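Long-range contacts in putative flagellar protein FliS (Parabacteroides merdae ATCC 43184, PDB 4YOK), which is of unknown function, despite its flagellar name, and joins a prealbumin-like N-terminal domain to a second all-beta domain of the DUF3823 family: residues 131-136 against 186-191; 61-66 against 87-92; 107-112 against 196-201; 149-154 against 167-172; 97-102 against 124-129. All coordinates share one frame; numbering follows the deposited sequence.

Interaction 1 (131-136 against 186-191); sequences ISRVML and GVLANG
Leu188 O takes two backbone donors from the facing strand, Ser132 N at 2.7 Å and, more weakly, Arg133 N at 3.3 Å. Beyond that doubled grip the antiparallel pairing is regular: Leu188 N returns a nearly straight bond (177°) to Arg133 O, and Met135 and Gly186 exchange a bond in each direction. Over one face of the Arg133 guanidinium lies Leu188 CD2, 3.7 Å from Arg133 CZ and above the centre of the group. On the other face of the sheet Val134 and Val187 lie side by side, pointing the same way, with Val134 CG2 4.1 Å from Val187 CG2. Ser132 and Arg133 both facing Leu188 define a classic beta bulge, a worked case of how one extra residue shifts the register of two strands without parting them. Past the bulge Asn190 OD1 swings back to within 3.3 Å of Ser132 CA. Further out, Ile122 of the opposing strand 115-124 and Phe102 pack on the valine side, while Val134 and Leu136 bond through their backbones to strand 151-155 and Val187 to Ile196, placing both strands in the interior of a four-stranded sheet. Arg133 also has a long, weak ion pair with Asp154 and lies close to the like-charged Arg152.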
# COMPACT_ATOMS: atom_id res chain seq x y z
N ILE A 131 -0.48 -1.69 -17.05
CA ILE A 131 -0.38 -0.48 -16.21
C ILE A 131 -1.41 0.56 -16.67
O ILE A 131 -1.47 0.88 -17.85
CB ILE A 131 1.05 0.13 -16.21
CG1 ILE A 131 2.11 -0.87 -15.68
CG2 ILE A 131 1.09 1.47 -15.43
CD1 ILE A 131 3.54 -0.51 -16.02
N SER A 132 -2.23 1.07 -15.73
CA SER A 132 -3.23 2.11 -16.00
C SER A 132 -2.54 3.50 -15.88
O SER A 132 -2.58 4.31 -16.81
CB SER A 132 -4.40 1.99 -15.03
OG SER A 132 -5.28 3.09 -15.18
N ARG A 133 -1.83 3.72 -14.75
CA ARG A 133 -1.09 4.96 -14.57
C ARG A 133 0.03 4.79 -13.56
O ARG A 133 -0.02 3.91 -12.70
CB ARG A 133 -2.00 6.15 -14.17
CG ARG A 133 -2.73 6.01 -12.87
CD ARG A 133 -3.51 7.28 -12.60
NE ARG A 133 -4.23 7.21 -11.33
CZ ARG A 133 -5.54 7.03 -11.22
NH1 ARG A 133 -6.30 6.91 -12.30
NH2 ARG A 133 -6.11 6.98 -10.02
N VAL A 134 1.04 5.65 -13.71
CA VAL A 134 2.17 5.78 -12.80
C VAL A 134 2.08 7.19 -12.21
O VAL A 134 1.81 8.16 -12.94
CB VAL A 134 3.50 5.49 -13.52
CG1 VAL A 134 4.68 5.73 -12.60
CG2 VAL A 134 3.52 4.05 -14.05
N MSE A 135 2.28 7.31 -10.91
CA MSE A 135 2.13 8.60 -10.22
C MSE A 135 3.39 8.98 -9.46
O MSE A 135 3.97 8.16 -8.74
CB MSE A 135 0.93 8.56 -9.23
CG MSE A 135 -0.39 8.23 -9.92
SE MSE A 135 -1.76 7.88 -8.58
CE MSE A 135 -1.21 5.97 -8.23
N LEU A 136 3.81 10.24 -9.63
CA LEU A 136 4.92 10.86 -8.92
C LEU A 136 4.29 11.76 -7.88
O LEU A 136 3.45 12.58 -8.24
CB LEU A 136 5.84 11.63 -9.89
CG LEU A 136 7.08 10.87 -10.38
CD1 LEU A 136 6.73 9.55 -11.06
CD2 LEU A 136 7.98 11.74 -11.23
N GLY A 186 3.74 5.64 -7.34
CA GLY A 186 2.63 4.69 -7.35
C GLY A 186 2.41 4.09 -8.72
O GLY A 186 2.70 4.73 -9.73
N VAL A 187 1.93 2.84 -8.76
CA VAL A 187 1.60 2.12 -10.00
C VAL A 187 0.22 1.48 -9.81
O VAL A 187 0.02 0.67 -8.90
CB VAL A 187 2.68 1.07 -10.42
CG1 VAL A 187 2.21 0.27 -11.64
CG2 VAL A 187 4.02 1.75 -10.72
N LEU A 188 -0.71 1.89 -10.66
CA LEU A 188 -2.08 1.37 -10.69
C LEU A 188 -2.25 0.47 -11.91
O LEU A 188 -1.94 0.88 -13.02
CB LEU A 188 -3.08 2.54 -10.74
CG LEU A 188 -4.57 2.16 -10.83
CD1 LEU A 188 -5.07 1.59 -9.49
CD2 LEU A 188 -5.41 3.37 -11.25
N ALA A 189 -2.76 -0.74 -11.69
CA ALA A 189 -3.05 -1.73 -12.72
C ALA A 189 -4.43 -1.51 -13.30
O ALA A 189 -5.35 -1.12 -12.56
CB ALA A 189 -2.97 -3.12 -12.10
N ASN A 190 -4.61 -1.81 -14.61
CA ASN A 190 -5.94 -1.82 -15.25
C ASN A 190 -6.86 -2.74 -14.46
O ASN A 190 -6.46 -3.87 -14.12
CB ASN A 190 -5.83 -2.36 -16.71
CG ASN A 190 -5.45 -1.35 -17.75
OD1 ASN A 190 -5.13 -0.21 -17.45
ND2 ASN A 190 -5.48 -1.75 -19.01
N GLY A 191 -8.05 -2.26 -14.13
CA GLY A 191 -9.03 -3.08 -13.41
C GLY A 191 -8.90 -3.09 -11.90
O GLY A 191 -9.79 -3.61 -11.23

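Interaction 2 (61-66 against 87-92); sequences LFDGEY and NLKGHT
Asn87 opens the contact by giving ND2 to Glu65 OE2 at 2.8 Å. The two side chains run side by side, pointing the same way, yet their amide and carboxylate planes are 61° apart; OE2 is met on its anti side, out of the carboxylate plane, and the bond is well bent (141°). Leu88 comes next and carries most of the packing. Its backbone exchanges two hydrogen bonds with Gly64, Leu88 N to Gly64 O at 2.8 Å and Gly64 N to Leu88 O at 3.0 Å. With CG opposite the backbone N (chi1 -177°), the side chain brings CD2 to 3.7 Å from Leu61 CB, crossing Leu61 at about a right angle, and to 4.1 Å from Tyr66 CE2. The Tyr66 hydroxyl is itself held by Phe62 O, which receives its hydrogen bond on a lone pair in the carbonyl plane and so fixes the ring beside Leu88. The pairing is a short antiparallel end to strands 64-70 and 83-88, inside a domain of the prealbumin-like fold, where the chain passes from strand 56-62 through Asp63 into strand 64-70. Lys89 then lays its CD 3.7 Å from Asp63 OD2, the charged ends staying farther apart, and Gly90 N lies 3.8 Å from the same oxygen. Asp63 OD1 is hydrogen-bonded to Ser10 OG, and an alanine here would probably leave that hydroxyl without this partner and take the carboxylate away from Lys89 CD and Gly90 N.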
# COMPACT_ATOMS: atom_id res chain seq x y z
N LEU A 61 -8.21 -7.71 19.96
CA LEU A 61 -9.33 -8.64 19.79
C LEU A 61 -9.45 -9.63 20.93
O LEU A 61 -8.48 -9.87 21.66
CB LEU A 61 -9.16 -9.45 18.49
CG LEU A 61 -8.86 -8.72 17.19
CD1 LEU A 61 -8.12 -9.64 16.24
CD2 LEU A 61 -10.15 -8.19 16.56
N PHE A 62 -10.63 -10.26 21.04
CA PHE A 62 -10.86 -11.34 21.99
C PHE A 62 -10.08 -12.53 21.53
O PHE A 62 -10.05 -12.80 20.33
CB PHE A 62 -12.35 -11.68 22.10
CG PHE A 62 -13.19 -10.60 22.72
CD1 PHE A 62 -13.08 -10.30 24.07
CD2 PHE A 62 -14.12 -9.89 21.96
CE1 PHE A 62 -13.85 -9.29 24.65
CE2 PHE A 62 -14.90 -8.89 22.54
CZ PHE A 62 -14.76 -8.60 23.88
N ASP A 63 -9.43 -13.24 22.47
CA ASP A 63 -8.66 -14.44 22.16
C ASP A 63 -9.56 -15.47 21.49
O ASP A 63 -10.74 -15.59 21.83
CB ASP A 63 -8.01 -15.03 23.44
CG ASP A 63 -6.83 -14.24 24.01
OD1 ASP A 63 -6.67 -13.04 23.64
OD2 ASP A 63 -6.10 -14.80 24.87
N GLY A 64 -9.01 -16.15 20.50
CA GLY A 64 -9.73 -17.18 19.76
C GLY A 64 -9.11 -17.43 18.40
O GLY A 64 -8.05 -16.88 18.07
N GLU A 65 -9.80 -18.26 17.60
CA GLU A 65 -9.37 -18.65 16.26
C GLU A 65 -10.05 -17.76 15.23
O GLU A 65 -11.26 -17.56 15.29
CB GLU A 65 -9.68 -20.13 16.01
CG GLU A 65 -9.00 -20.68 14.77
CD GLU A 65 -8.87 -22.19 14.76
OE1 GLU A 65 -9.86 -22.87 14.41
OE2 GLU A 65 -7.77 -22.69 15.09
N TYR A 66 -9.25 -17.22 14.31
CA TYR A 66 -9.73 -16.32 13.26
C TYR A 66 -9.21 -16.70 11.90
O TYR A 66 -8.15 -17.33 11.78
CB TYR A 66 -9.25 -14.88 13.53
CG TYR A 66 -9.84 -14.23 14.75
CD1 TYR A 66 -11.04 -13.52 14.68
CD2 TYR A 66 -9.19 -14.29 15.98
CE1 TYR A 66 -11.58 -12.90 15.80
CE2 TYR A 66 -9.74 -13.69 17.12
CZ TYR A 66 -10.93 -13.00 17.02
OH TYR A 66 -11.47 -12.39 18.14
N ASN A 87 -4.41 -18.11 15.24
CA ASN A 87 -4.79 -18.62 16.55
C ASN A 87 -4.31 -17.57 17.55
O ASN A 87 -3.12 -17.50 17.84
CB ASN A 87 -4.23 -20.02 16.82
CG ASN A 87 -5.17 -21.11 16.34
OD1 ASN A 87 -4.89 -21.83 15.37
ND2 ASN A 87 -6.33 -21.23 16.99
N LEU A 88 -5.22 -16.66 17.94
CA LEU A 88 -4.90 -15.55 18.82
C LEU A 88 -4.98 -15.96 20.28
O LEU A 88 -6.06 -16.22 20.80
CB LEU A 88 -5.81 -14.33 18.56
CG LEU A 88 -5.53 -13.06 19.37
CD1 LEU A 88 -4.17 -12.44 19.02
CD2 LEU A 88 -6.62 -12.03 19.13
N LYS A 89 -3.82 -16.00 20.94
CA LYS A 89 -3.64 -16.32 22.36
C LYS A 89 -2.38 -15.56 22.77
O LYS A 89 -1.28 -15.89 22.32
CB LYS A 89 -3.54 -17.85 22.58
CG LYS A 89 -3.09 -18.29 23.99
CD LYS A 89 -4.06 -17.93 25.11
CE LYS A 89 -3.47 -18.16 26.49
NZ LYS A 89 -2.43 -17.15 26.84
N GLY A 90 -2.58 -14.46 23.51
CA GLY A 90 -1.48 -13.58 23.88
C GLY A 90 -1.07 -12.78 22.66
O GLY A 90 -1.69 -12.94 21.60
N HIS A 91 -0.06 -11.91 22.78
CA HIS A 91 0.42 -11.11 21.65
C HIS A 91 0.77 -12.06 20.49
O HIS A 91 1.56 -13.00 20.69
CB HIS A 91 1.63 -10.27 22.08
CG HIS A 91 2.05 -9.25 21.07
ND1 HIS A 91 1.62 -7.95 21.15
CD2 HIS A 91 2.84 -9.39 19.98
CE1 HIS A 91 2.17 -7.32 20.12
NE2 HIS A 91 2.90 -8.16 19.38
N THR A 92 0.16 -11.86 19.30
CA THR A 92 0.35 -12.75 18.15
C THR A 92 0.66 -11.94 16.89
O THR A 92 0.10 -10.86 16.67
CB THR A 92 -0.91 -13.63 17.96
OG1 THR A 92 -1.15 -14.35 19.16
CG2 THR A 92 -0.80 -14.63 16.81

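Interaction 3 (107-112 against 196-201); sequences EQLSVT and IYSPVV
Glu107 reaches across to Ser198 and Pro199, and its side chain illustrates how an acid can meet a neighbouring segment without a hydrogen bond across it, its oxygen lying against carbons. From CB, which sets out toward the other segment, the chain leads to CG, 3.7 Å from Ser198 CB. A bend at the second torsion (chi2 98°) then turns the carboxylate along that residue: CD also stands 3.7 Å from Ser198 CB, and at the tip OE2 closes to 3.2 Å from the same CB and to 3.5 Å from Pro199 CD. The glutamate crosses the proline ring at about a right angle. Ser198 OG instead gives its proton to Pro199 O, from above the carbonyl plane, and is also hydrogen-bonded to Val185 N, two bonds that probably hold the hydroxyl in its rotation, while CB lies against the Glu107 carboxylate. Replacing Glu107 with an alanine is likely to open a gap beside Ser198 CB and Pro199 CD, both now lined by the carboxylate arm. Two residues on, Leu109 CD1 touches Val201 CG2 at 4.2 Å and Ser198 OG at 4.1 Å. This is face-to-face packing between two sheets: strand 102-111, an outer strand of one, leans on the interrupted part of strand 196-202, an outer strand of the other. Leu109 also rests on Val185 of strand 182-189 and Ala118 of strand 115-124, while Glu107 touches Phe120 of the latter strand.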
# COMPACT_ATOMS: atom_id res chain seq x y z
N GLU A 107 14.15 2.13 -6.48
CA GLU A 107 13.70 3.53 -6.57
C GLU A 107 14.76 4.53 -6.20
O GLU A 107 15.44 4.40 -5.18
CB GLU A 107 12.48 3.79 -5.67
CG GLU A 107 11.35 2.82 -5.88
CD GLU A 107 11.32 1.69 -4.87
OE1 GLU A 107 12.41 1.32 -4.37
OE2 GLU A 107 10.23 1.15 -4.60
N GLN A 108 14.86 5.56 -7.03
CA GLN A 108 15.74 6.71 -6.79
C GLN A 108 14.90 7.96 -7.01
O GLN A 108 14.54 8.26 -8.16
CB GLN A 108 17.00 6.67 -7.66
CG GLN A 108 18.13 5.81 -7.04
CD GLN A 108 18.65 6.38 -5.72
OE1 GLN A 108 18.83 5.65 -4.73
NE2 GLN A 108 18.89 7.69 -5.66
N LEU A 109 14.49 8.60 -5.91
CA LEU A 109 13.61 9.77 -5.94
C LEU A 109 14.34 11.00 -5.45
O LEU A 109 14.99 10.96 -4.41
CB LEU A 109 12.33 9.55 -5.11
CG LEU A 109 11.62 8.17 -5.27
CD1 LEU A 109 10.39 8.10 -4.37
CD2 LEU A 109 11.22 7.90 -6.75
N SER A 110 14.22 12.11 -6.18
CA SER A 110 14.91 13.34 -5.79
C SER A 110 14.17 14.55 -6.33
O SER A 110 13.31 14.41 -7.22
CB SER A 110 16.35 13.32 -6.28
OG SER A 110 16.38 13.18 -7.69
N VAL A 111 14.51 15.74 -5.81
CA VAL A 111 13.91 16.98 -6.27
C VAL A 111 14.99 18.02 -6.46
O VAL A 111 15.92 18.12 -5.65
CB VAL A 111 12.74 17.56 -5.41
CG1 VAL A 111 11.52 16.63 -5.38
CG2 VAL A 111 13.17 17.97 -4.00
N THR A 112 14.85 18.80 -7.52
CA THR A 112 15.68 19.98 -7.78
C THR A 112 14.75 21.18 -7.56
O THR A 112 13.65 21.01 -7.03
CB THR A 112 16.31 19.93 -9.19
OG1 THR A 112 15.28 20.13 -10.16
CG2 THR A 112 17.09 18.64 -9.44
N ILE A 196 -0.13 0.14 -6.01
CA ILE A 196 1.01 -0.31 -5.19
C ILE A 196 1.98 0.85 -5.23
O ILE A 196 2.01 1.60 -6.21
CB ILE A 196 1.64 -1.66 -5.66
CG1 ILE A 196 2.59 -2.24 -4.55
CG2 ILE A 196 2.35 -1.53 -7.01
CD1 ILE A 196 2.31 -3.63 -4.17
N TYR A 197 2.73 1.06 -4.16
CA TYR A 197 3.64 2.18 -4.07
C TYR A 197 5.05 1.75 -3.71
O TYR A 197 5.31 0.61 -3.32
CB TYR A 197 3.12 3.15 -2.98
CG TYR A 197 1.77 3.79 -3.24
CD1 TYR A 197 0.58 3.14 -2.90
CD2 TYR A 197 1.67 5.07 -3.78
CE1 TYR A 197 -0.66 3.73 -3.13
CE2 TYR A 197 0.44 5.67 -4.02
CZ TYR A 197 -0.72 4.99 -3.70
OH TYR A 197 -1.93 5.58 -3.90
N SER A 198 5.97 2.69 -3.81
CA SER A 198 7.32 2.56 -3.27
C SER A 198 7.23 2.89 -1.78
O SER A 198 6.23 3.47 -1.35
CB SER A 198 8.23 3.57 -3.97
OG SER A 198 7.90 4.91 -3.63
N PRO A 199 8.27 2.64 -0.95
CA PRO A 199 8.26 3.24 0.41
C PRO A 199 8.27 4.77 0.28
O PRO A 199 8.66 5.31 -0.77
CB PRO A 199 9.60 2.78 1.01
CG PRO A 199 10.05 1.65 0.15
CD PRO A 199 9.55 1.94 -1.21
N VAL A 200 7.84 5.47 1.33
CA VAL A 200 7.91 6.93 1.37
C VAL A 200 9.37 7.27 1.68
O VAL A 200 9.94 6.65 2.57
CB VAL A 200 6.93 7.50 2.42
CG1 VAL A 200 7.11 9.01 2.63
CG2 VAL A 200 5.50 7.16 2.06
N VAL A 201 9.95 8.22 0.93
CA VAL A 201 11.34 8.68 1.09
C VAL A 201 11.33 10.15 1.55
O VAL A 201 10.78 11.00 0.84
CB VAL A 201 12.11 8.51 -0.27
CG1 VAL A 201 13.54 9.06 -0.18
CG2 VAL A 201 12.14 7.03 -0.69

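Interaction 4 (149-154 against 167-172); sequences NLYRQD and ADISGN
Tyr151 has the most surface buried here, and Ile169, Asn172 and Ala167 meet its ring at one face and along its edge. Ile169 CG2 sits over the face, 3.7 Å from the ring centroid and only 12° off the normal, a CH-pi contact in which the isoleucine crosses the tyrosine at about a right angle. Asn172 ND2 comes to the edge, 3.8 Å from Tyr151 CD1, with the amide plane turned 73° from the ring; its OD1 caps Ile175 N, so Asn172 stands at the N-cap of helix 173-177. At the phenol end Ala167 CB lies near the ring plane, 3.3 Å from Tyr151 OH, and the backbone Asp168 O is 3.1 Å from that hydroxyl. The tyrosine reaches them because CG lies opposite the backbone N (chi1 175°). Ala167 CB also meets Gln153 CB at 3.8 Å. Asp168 OD1 accepts from Ser170 N, an Asx turn, and also from Ser170 OG, and a type II turn runs from Ile169 to Asn172. Tyr151 thus bridges the outer strand 151-155 of one sheet, which bulges at Leu150 and Tyr151 against Leu138 of strand 131-139, and the outer strand 161-168 of another, with Ile175 of helix 173-177 packed against both Tyr151 and Ile169.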
# COMPACT_ATOMS: atom_id res chain seq x y z
N ASN A 149 -1.51 14.27 -0.78
CA ASN A 149 -0.27 14.78 -1.30
C ASN A 149 -0.36 16.28 -1.52
O ASN A 149 -1.46 16.84 -1.57
CB ASN A 149 0.06 14.05 -2.63
CG ASN A 149 -0.98 14.29 -3.71
OD1 ASN A 149 -1.06 15.38 -4.26
ND2 ASN A 149 -1.80 13.27 -4.04
N LEU A 150 0.80 16.91 -1.71
CA LEU A 150 0.96 18.32 -2.02
C LEU A 150 1.16 18.52 -3.53
O LEU A 150 0.92 19.61 -4.07
CB LEU A 150 2.21 18.79 -1.25
CG LEU A 150 2.39 20.27 -1.06
CD1 LEU A 150 1.44 20.79 -0.00
CD2 LEU A 150 3.81 20.56 -0.63
N TYR A 151 1.64 17.47 -4.21
CA TYR A 151 1.91 17.48 -5.65
C TYR A 151 1.74 16.08 -6.19
O TYR A 151 2.20 15.12 -5.56
CB TYR A 151 3.36 17.97 -5.94
CG TYR A 151 3.73 17.90 -7.40
CD1 TYR A 151 3.47 18.97 -8.26
CD2 TYR A 151 4.35 16.77 -7.94
CE1 TYR A 151 3.79 18.91 -9.62
CE2 TYR A 151 4.68 16.70 -9.30
CZ TYR A 151 4.38 17.76 -10.13
OH TYR A 151 4.69 17.73 -11.47
N ARG A 152 1.10 15.98 -7.37
CA ARG A 152 0.88 14.71 -8.04
C ARG A 152 0.98 14.94 -9.53
O ARG A 152 0.38 15.89 -10.04
CB ARG A 152 -0.52 14.13 -7.68
CG ARG A 152 -0.88 12.87 -8.50
CD ARG A 152 -2.21 12.25 -8.03
NE ARG A 152 -2.77 11.37 -9.06
CZ ARG A 152 -3.98 10.82 -8.99
NH1 ARG A 152 -4.74 10.99 -7.91
NH2 ARG A 152 -4.44 10.09 -10.00
N GLN A 153 1.73 14.07 -10.22
CA GLN A 153 1.80 14.09 -11.68
C GLN A 153 1.65 12.67 -12.18
O GLN A 153 2.43 11.80 -11.78
CB GLN A 153 3.11 14.72 -12.20
CG GLN A 153 3.20 14.74 -13.76
CD GLN A 153 2.16 15.65 -14.38
OE1 GLN A 153 1.92 16.76 -13.91
NE2 GLN A 153 1.46 15.15 -15.37
N ASP A 154 0.65 12.43 -13.04
CA ASP A 154 0.40 11.09 -13.62
C ASP A 154 1.03 10.95 -14.98
O ASP A 154 1.15 11.92 -15.73
CB ASP A 154 -1.11 10.83 -13.74
CG ASP A 154 -1.86 10.77 -12.42
OD1 ASP A 154 -1.21 10.86 -11.35
OD2 ASP A 154 -3.09 10.65 -12.46
N ALA A 167 8.98 15.23 -13.41
CA ALA A 167 7.74 16.00 -13.26
C ALA A 167 8.10 17.44 -12.97
O ALA A 167 8.96 17.69 -12.11
CB ALA A 167 6.88 15.41 -12.14
N ASP A 168 7.48 18.38 -13.69
CA ASP A 168 7.79 19.80 -13.53
C ASP A 168 7.14 20.35 -12.26
O ASP A 168 5.92 20.49 -12.20
CB ASP A 168 7.30 20.57 -14.77
CG ASP A 168 7.71 22.03 -14.81
OD1 ASP A 168 8.35 22.49 -13.84
OD2 ASP A 168 7.51 22.66 -15.84
N ILE A 169 7.96 20.66 -11.25
CA ILE A 169 7.46 21.21 -9.98
C ILE A 169 7.75 22.72 -9.89
O ILE A 169 7.53 23.32 -8.84
CB ILE A 169 8.08 20.44 -8.77
CG1 ILE A 169 9.63 20.59 -8.77
CG2 ILE A 169 7.61 18.96 -8.73
CD1 ILE A 169 10.36 20.11 -7.39
N SER A 170 8.30 23.34 -10.96
CA SER A 170 8.63 24.77 -10.94
C SER A 170 7.37 25.62 -10.74
O SER A 170 6.27 25.21 -11.12
CB SER A 170 9.34 25.17 -12.23
OG SER A 170 8.44 25.04 -13.32
N GLY A 171 7.51 26.76 -10.07
CA GLY A 171 6.36 27.62 -9.79
C GLY A 171 5.42 27.13 -8.70
O GLY A 171 4.54 27.89 -8.28
N ASN A 172 5.58 25.87 -8.23
CA ASN A 172 4.76 25.32 -7.14
C ASN A 172 5.29 25.85 -5.80
O ASN A 172 6.31 25.36 -5.28
CB ASN A 172 4.75 23.79 -7.16
CG ASN A 172 3.72 23.19 -6.24
OD1 ASN A 172 3.67 23.46 -5.03
ND2 ASN A 172 2.85 22.37 -6.79

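Interaction 5 (97-102 against 124-129); sequences EVTPYF and RIVPDA
Tyr101 O accepts two backbone hydrogen bonds, from Ile125 N at 2.9 Å and from Val126 N at 3.3 Å, both arriving from the same face of the carbonyl. The doubled acceptor ties the linker between the two domains to the turn after strand 115-124, a type I turn from Val126 to Ala129 that Ala129 N closes with a bond to Val126 O. Around it the side chains pack. Phe102, with CG opposite its carbonyl carbon (chi1 -61°), lies side by side with Arg124, bringing its CE1 to 3.7 Å from Arg124 CG; its CZ meets Ala129 CB at 3.8 Å. Tyr101 CD1 touches both Val126 CG2 and Ala129 CB at 4.0 Å. Thr99 CG2 touches both Ile125 CG2 and Val126 CG2, each at 4.0 Å. Farther out, Tyr18 of strand 9-18 touches Pro100 and Ile125, and Phe102 continues onto Val187 and Ala189. A magnesium ion is bound about 7 Å from the Thr99 side chain. One carbonyl thus carries both hydrogen bonds between the segments and the side chains add mainly apolar contacts, while the buried Pro100 O, 3.1 Å from Ile125 CB, has no polar partner in the model.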
# COMPACT_ATOMS: atom_id res chain seq x y z
N GLU A 97 -0.01 -13.55 2.61
CA GLU A 97 0.59 -13.55 1.26
C GLU A 97 -0.46 -13.28 0.21
O GLU A 97 -1.53 -13.91 0.20
CB GLU A 97 1.26 -14.91 0.94
CG GLU A 97 2.68 -15.04 1.44
CD GLU A 97 3.73 -14.24 0.69
OE1 GLU A 97 3.87 -14.38 -0.55
OE2 GLU A 97 4.47 -13.49 1.37
N VAL A 98 -0.17 -12.32 -0.67
CA VAL A 98 -1.05 -11.96 -1.80
C VAL A 98 -0.23 -11.99 -3.10
O VAL A 98 1.00 -12.16 -3.06
CB VAL A 98 -1.73 -10.60 -1.57
CG1 VAL A 98 -2.60 -10.62 -0.30
CG2 VAL A 98 -0.69 -9.45 -1.54
N THR A 99 -0.90 -11.82 -4.26
CA THR A 99 -0.20 -11.78 -5.55
C THR A 99 -0.40 -10.41 -6.18
O THR A 99 -1.42 -10.20 -6.83
CB THR A 99 -0.63 -12.90 -6.50
OG1 THR A 99 -0.60 -14.14 -5.78
CG2 THR A 99 0.27 -12.97 -7.75
N PRO A 100 0.55 -9.47 -5.96
CA PRO A 100 0.41 -8.13 -6.56
C PRO A 100 0.45 -8.19 -8.08
O PRO A 100 1.09 -9.09 -8.63
CB PRO A 100 1.61 -7.35 -6.02
CG PRO A 100 2.17 -8.18 -4.88
CD PRO A 100 1.80 -9.60 -5.19
N TYR A 101 -0.18 -7.22 -8.77
CA TYR A 101 -0.12 -7.15 -10.25
C TYR A 101 1.30 -6.74 -10.66
O TYR A 101 1.87 -7.32 -11.57
CB TYR A 101 -1.14 -6.12 -10.77
CG TYR A 101 -2.56 -6.54 -10.54
CD1 TYR A 101 -3.09 -7.67 -11.18
CD2 TYR A 101 -3.37 -5.87 -9.63
CE1 TYR A 101 -4.39 -8.10 -10.93
CE2 TYR A 101 -4.70 -6.25 -9.42
CZ TYR A 101 -5.20 -7.37 -10.08
OH TYR A 101 -6.49 -7.79 -9.87
N PHE A 102 1.85 -5.76 -9.94
CA PHE A 102 3.17 -5.17 -10.16
C PHE A 102 3.92 -4.93 -8.86
O PHE A 102 3.31 -4.77 -7.81
CB PHE A 102 3.04 -3.80 -10.89
CG PHE A 102 2.39 -3.90 -12.25
CD1 PHE A 102 3.12 -4.34 -13.35
CD2 PHE A 102 1.04 -3.61 -12.41
CE1 PHE A 102 2.50 -4.50 -14.60
CE2 PHE A 102 0.42 -3.75 -13.67
CZ PHE A 102 1.15 -4.22 -14.74
N ARG A 124 6.43 -6.78 -13.68
CA ARG A 124 5.11 -7.38 -13.86
C ARG A 124 5.09 -8.76 -13.20
O ARG A 124 5.90 -9.63 -13.56
CB ARG A 124 4.72 -7.46 -15.35
CG ARG A 124 3.29 -7.98 -15.56
CD ARG A 124 2.84 -8.03 -17.01
NE ARG A 124 3.78 -8.79 -17.84
CZ ARG A 124 4.45 -8.28 -18.87
NH1 ARG A 124 4.27 -7.00 -19.21
NH2 ARG A 124 5.29 -9.03 -19.56
N ILE A 125 4.21 -8.95 -12.22
CA ILE A 125 4.07 -10.23 -11.50
C ILE A 125 2.98 -11.08 -12.16
O ILE A 125 3.16 -12.29 -12.31
CB ILE A 125 3.79 -10.00 -9.97
CG1 ILE A 125 4.87 -9.09 -9.29
CG2 ILE A 125 3.59 -11.30 -9.20
CD1 ILE A 125 6.36 -9.56 -9.37
N VAL A 126 1.83 -10.46 -12.51
CA VAL A 126 0.69 -11.19 -13.11
C VAL A 126 0.84 -11.09 -14.64
O VAL A 126 0.90 -9.98 -15.15
CB VAL A 126 -0.65 -10.65 -12.55
CG1 VAL A 126 -1.87 -11.28 -13.25
CG2 VAL A 126 -0.71 -10.88 -11.04
N PRO A 127 0.94 -12.22 -15.36
CA PRO A 127 1.23 -12.17 -16.81
C PRO A 127 0.34 -11.29 -17.68
O PRO A 127 0.85 -10.71 -18.64
CB PRO A 127 1.10 -13.63 -17.25
CG PRO A 127 1.47 -14.39 -16.06
CD PRO A 127 0.94 -13.62 -14.89
N ASP A 128 -0.96 -11.19 -17.39
CA ASP A 128 -1.82 -10.40 -18.28
C ASP A 128 -2.17 -9.01 -17.70
O ASP A 128 -3.03 -8.33 -18.25
CB ASP A 128 -3.11 -11.18 -18.59
CG ASP A 128 -2.95 -12.21 -19.69
OD1 ASP A 128 -2.10 -11.99 -20.59
OD2 ASP A 128 -3.70 -13.20 -19.69
N ALA A 129 -1.46 -8.58 -16.65
CA ALA A 129 -1.72 -7.26 -16.07
C ALA A 129 -1.13 -6.16 -16.93
O ALA A 129 -0.07 -6.34 -17.55
CB ALA A 129 -1.15 -7.19 -14.65

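From the N terminus, interaction 2 comes first, closing the short loop between 61-66 and 87-92 within the N-terminal domain; it touches none of the others. Interaction 5 follows, pairing the interdomain linker 97-102 with the turn at 124-129. Interaction 3 opens at 107-112, before interaction 5 has closed, so these two cross. Its long loop, ending at 196-201, encloses interaction 1, whose own loop from 131-136 to 186-191 in turn encloses interaction 4. Interactions 1, 3 and 4 share one four-stranded sheet of the C-terminal domain, and interactions 3 and 4 also join it to the three-stranded sheet. Phe102 brings interaction 5 against interaction 1.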